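Local atomic coordinates of mannitol dehydrogenase (Pseudomonas fluorescens, PDB entry 1M2W), a protein that probably catalyses the NAD-dependent interconversion of D-mannitol and D-fructose, and binds both the dinucleotide and D-mannitol. Residues M228-T233 against E259-W264. Residues are numbered along the deposited sequence; the frame is centred on the assembly and turned at random.
Sequences MVDRIT and EPFVQW. With NAD (nicotinamide-adenine-dinucleotide), chain C; MTL (D-mannitol), chain D.
Glu259 meets Ile232 through both its side chain and its backbone. Its OE1 takes the Ile232 amide (N to OE1 2.8 Å, nearly straight at 167°) on the anti side, the donor tilted out of the carboxylate plane, and its backbone N binds Ile232 O. With chi1 at 62°, CG sits between backbone N and carbonyl carbon, and from there the extended chain carries the carboxylate against Ile232 CB and CG1. Arg361 forms salt bridges with both Glu259 OE1 and Asp230 OD1, which probably offsets the repulsion between these acids. Arg231 crosses toward the loop: NE donates to Glu259 O (3.0 Å), NH2 adds weak bonds to the carbonyls of Glu259 and Pro260, and Val262 CB lies over one guanidinium face, offset toward its rim, 3.6 Å above the plane. Glu87 and Ala40 O hold the outer nitrogens. The two segments run antiparallel, Asp230 and Gln263 forming a hydrogen-bonded pair and Val229 and Trp264 a non-hydrogen-bonded one, in a small three-stranded sheet within the Rossmann-domain region, at the coenzyme and substrate site. Here Asp230 OD1 accepts a bond from mannitol O1 (2.6 Å), the Arg231 amide donates to that same oxygen, and Thr233 N grips the nicotinamide carboxamide at O7N. The looser side is the partly exposed loop Pro260-Val262. Asp230 OD2 meets the Phe261 ring edge at CE2 (3.3 Å), carboxylate and ring planes 63° apart, while a water bridges OD2 to Gln263 OE1 and Gln263 NE2 is hydrogen-bonded to Gln283 OE1. Selenomethionine Met228, buried against helix 289-313, places CE 3.6 Å from Gln263 OE1.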
loop_
_atom_site.group_PDB
_atom_site.type_symbol
_atom_site.label_atom_id
_atom_site.label_comp_id
_atom_site.label_asym_id
_atom_site.label_seq_id
_atom_site.Cartn_x
_atom_site.Cartn_y
_atom_site.Cartn_z
HETATM N N MSE A 228 1.438 10.742 -3.105
HETATM C CA MSE A 228 2.226 10.072 -2.055
HETATM C C MSE A 228 1.166 9.918 -0.964
HETATM O O MSE A 228 0.405 10.889 -0.656
HETATM C CB MSE A 228 3.383 10.950 -1.530
HETATM C CG MSE A 228 4.229 10.287 -0.465
HETATM SE SE MSE A 228 3.536 10.595 1.311
HETATM C CE MSE A 228 4.590 12.259 1.650
ATOM N N VAL A 229 1.061 8.719 -0.392
ATOM C CA VAL A 229 0.057 8.439 0.619
ATOM C C VAL A 229 0.755 7.816 1.826
ATOM O O VAL A 229 1.658 7.027 1.647
ATOM C CB VAL A 229 -0.995 7.443 0.066
ATOM C CG1 VAL A 229 -1.769 8.140 -1.088
ATOM C CG2 VAL A 229 -0.301 6.172 -0.457
ATOM N N ASP A 230 0.327 8.157 3.040
ATOM C CA ASP A 230 1.031 7.629 4.217
ATOM C C ASP A 230 0.151 7.508 5.471
ATOM O O ASP A 230 -0.447 8.496 5.904
ATOM C CB ASP A 230 2.215 8.587 4.554
ATOM C CG ASP A 230 3.173 8.049 5.651
ATOM O OD1 ASP A 230 3.018 6.890 6.095
ATOM O OD2 ASP A 230 4.091 8.801 6.064
ATOM N N ARG A 231 0.036 6.280 5.997
ATOM C CA ARG A 231 -0.602 6.043 7.282
ATOM C C ARG A 231 -0.382 4.564 7.623
ATOM O O ARG A 231 -0.833 3.689 6.879
ATOM C CB ARG A 231 -2.104 6.322 7.290
ATOM C CG ARG A 231 -2.628 6.320 8.756
ATOM C CD ARG A 231 -4.009 6.895 8.918
ATOM N NE ARG A 231 -4.126 7.571 10.220
ATOM C CZ ARG A 231 -5.162 8.312 10.595
ATOM N NH1 ARG A 231 -6.206 8.474 9.797
ATOM N NH2 ARG A 231 -5.135 8.951 11.770
ATOM N N ILE A 232 0.344 4.284 8.718
ATOM C CA ILE A 232 0.587 2.896 9.094
ATOM C C ILE A 232 -0.723 2.299 9.604
ATOM O O ILE A 232 -1.369 2.833 10.513
ATOM C CB ILE A 232 1.699 2.820 10.127
ATOM C CG1 ILE A 232 3.019 3.300 9.468
ATOM C CG2 ILE A 232 1.832 1.386 10.680
ATOM C CD1 ILE A 232 4.137 3.542 10.505
ATOM N N THR A 233 -1.108 1.185 8.995
ATOM C CA THR A 233 -2.377 0.506 9.304
ATOM C C THR A 233 -2.129 -1.008 9.404
ATOM O O THR A 233 -1.975 -1.688 8.389
ATOM C CB THR A 233 -3.392 0.792 8.127
ATOM O OG1 THR A 233 -3.479 2.219 7.930
ATOM C CG2 THR A 233 -4.806 0.266 8.464
ATOM N N GLU A 259 -2.182 4.450 13.054
ATOM C CA GLU A 259 -1.411 5.374 13.903
ATOM C C GLU A 259 -2.043 6.769 13.766
ATOM O O GLU A 259 -2.836 7.025 12.847
ATOM C CB GLU A 259 0.044 5.461 13.402
ATOM C CG GLU A 259 0.071 6.018 11.945
ATOM C CD GLU A 259 1.493 6.249 11.446
ATOM O OE1 GLU A 259 1.726 6.166 10.223
ATOM O OE2 GLU A 259 2.377 6.552 12.289
ATOM N N PRO A 260 -1.715 7.689 14.689
ATOM C CA PRO A 260 -2.275 9.039 14.613
ATOM C C PRO A 260 -1.825 9.811 13.365
ATOM O O PRO A 260 -2.613 10.547 12.769
ATOM C CB PRO A 260 -1.727 9.715 15.885
ATOM C CG PRO A 260 -1.591 8.587 16.844
ATOM C CD PRO A 260 -1.052 7.459 15.996
ATOM N N PHE A 261 -0.562 9.648 12.979
ATOM C CA PHE A 261 -0.021 10.408 11.843
ATOM C C PHE A 261 -0.689 10.018 10.536
ATOM O O PHE A 261 -0.999 8.853 10.341
ATOM C CB PHE A 261 1.476 10.173 11.684
ATOM C CG PHE A 261 2.078 10.921 10.511
ATOM C CD1 PHE A 261 2.401 12.279 10.630
ATOM C CD2 PHE A 261 2.275 10.295 9.282
ATOM C CE1 PHE A 261 2.921 13.002 9.518
ATOM C CE2 PHE A 261 2.797 11.011 8.180
ATOM C CZ PHE A 261 3.116 12.354 8.309
ATOM N N VAL A 262 -0.929 10.995 9.662
ATOM C CA VAL A 262 -1.530 10.674 8.371
ATOM C C VAL A 262 -1.080 11.765 7.391
ATOM O O VAL A 262 -0.895 12.929 7.794
ATOM C CB VAL A 262 -3.093 10.557 8.486
ATOM C CG1 VAL A 262 -3.758 11.914 8.889
ATOM C CG2 VAL A 262 -3.677 10.058 7.108
ATOM N N GLN A 263 -0.838 11.399 6.138
ATOM C CA GLN A 263 -0.413 12.402 5.151
ATOM C C GLN A 263 -0.885 12.016 3.758
ATOM O O GLN A 263 -0.977 10.826 3.453
ATOM C CB GLN A 263 1.120 12.516 5.154
ATOM C CG GLN A 263 1.606 13.662 4.230
ATOM C CD GLN A 263 3.042 14.108 4.495
ATOM O OE1 GLN A 263 3.855 13.359 5.048
ATOM N NE2 GLN A 263 3.362 15.368 4.081
ATOM N N TRP A 264 -1.202 13.011 2.934
ATOM C CA TRP A 264 -1.631 12.720 1.564
ATOM C C TRP A 264 -1.182 13.927 0.714
ATOM O O TRP A 264 -1.587 15.065 0.997
ATOM C CB TRP A 264 -3.153 12.584 1.526
ATOM C CG TRP A 264 -3.718 12.062 0.189
ATOM C CD1 TRP A 264 -3.013 11.686 -0.927
ATOM C CD2 TRP A 264 -5.095 11.841 -0.094
ATOM N NE1 TRP A 264 -3.909 11.225 -1.916
ATOM C CE2 TRP A 264 -5.188 11.316 -1.406
ATOM C CE3 TRP A 264 -6.276 12.038 0.647
ATOM C CZ2 TRP A 264 -6.437 10.975 -2.001
ATOM C CZ3 TRP A 264 -7.510 11.716 0.074
ATOM C CH2 TRP A 264 -7.579 11.180 -1.255
HETATM P PA NAD C . -5.655 -5.084 3.126
HETATM O O1A NAD C . -5.062 -6.395 3.048
HETATM O O2A NAD C . -6.477 -4.564 4.317
HETATM O O5B NAD C . -6.568 -4.859 1.809
HETATM C C5B NAD C . -5.960 -5.022 0.500
HETATM C C4B NAD C . -7.180 -4.732 -0.423
HETATM O O4B NAD C . -6.677 -4.856 -1.830
HETATM C C3B NAD C . -8.294 -5.801 -0.387
HETATM O O3B NAD C . -9.460 -5.081 -0.746
HETATM C C2B NAD C . -7.848 -6.810 -1.435
HETATM O O2B NAD C . -8.832 -7.767 -1.860
HETATM C C1B NAD C . -7.434 -5.846 -2.548
HETATM N N9A NAD C . -6.602 -6.463 -3.550
HETATM C C8A NAD C . -5.477 -7.264 -3.459
HETATM N N7A NAD C . -4.971 -7.612 -4.635
HETATM C C5A NAD C . -5.839 -6.988 -5.540
HETATM C C6A NAD C . -5.811 -6.980 -6.937
HETATM N N6A NAD C . -4.901 -7.586 -7.705
HETATM N N1A NAD C . -6.840 -6.264 -7.605
HETATM C C2A NAD C . -7.844 -5.584 -6.887
HETATM N N3A NAD C . -7.895 -5.558 -5.491
HETATM C C4A NAD C . -6.855 -6.287 -4.869
HETATM O O3 NAD C . -4.482 -4.028 2.904
HETATM P PN NAD C . -4.301 -2.458 3.129
HETATM O O1N NAD C . -3.765 -2.150 4.484
HETATM O O2N NAD C . -5.591 -1.850 2.763
HETATM O O5D NAD C . -3.144 -2.130 2.036
HETATM C C5D NAD C . -3.598 -2.021 0.645
HETATM C C4D NAD C . -2.647 -1.184 -0.178
HETATM O O4D NAD C . -2.716 0.249 0.042
HETATM C C3D NAD C . -1.118 -1.537 -0.111
HETATM O O3D NAD C . -0.799 -2.678 -0.872
HETATM C C2D NAD C . -0.409 -0.230 -0.517
HETATM O O2D NAD C . -0.108 -0.027 -1.928
HETATM C C1D NAD C . -1.343 0.821 0.057
HETATM N N1N NAD C . -0.971 1.226 1.439
HETATM C C2N NAD C . -1.116 0.472 2.659
HETATM C C3N NAD C . -0.627 1.094 3.836
HETATM C C7N NAD C . -0.684 0.354 5.174
HETATM O O7N NAD C . -0.073 0.885 6.233
HETATM N N7N NAD C . -1.274 -0.812 5.162
HETATM C C4N NAD C . -0.024 2.404 3.776
HETATM C C5N NAD C . 0.070 3.086 2.537
HETATM C C6N NAD C . -0.388 2.515 1.378
HETATM O O1 MTL D . 2.260 4.666 4.968
HETATM C C1 MTL D . 3.064 3.566 5.439
HETATM C C2 MTL D . 2.760 2.368 4.540
HETATM O O2 MTL D . 3.083 2.653 3.150
HETATM C C3 MTL D . 3.492 1.118 5.040
HETATM O O3 MTL D . 2.859 0.713 6.289
HETATM C C4 MTL D . 3.372 -0.026 4.002
HETATM O O4 MTL D . 2.058 -0.593 4.043
HETATM C C5 MTL D . 4.388 -1.123 4.322
HETATM O O5 MTL D . 5.715 -0.628 4.150
HETATM C C6 MTL D . 4.175 -2.385 3.403
HETATM O O6 MTL D . 5.294 -3.250 3.581
HETATM O O HOH W 1 5.264 10.935 4.876
#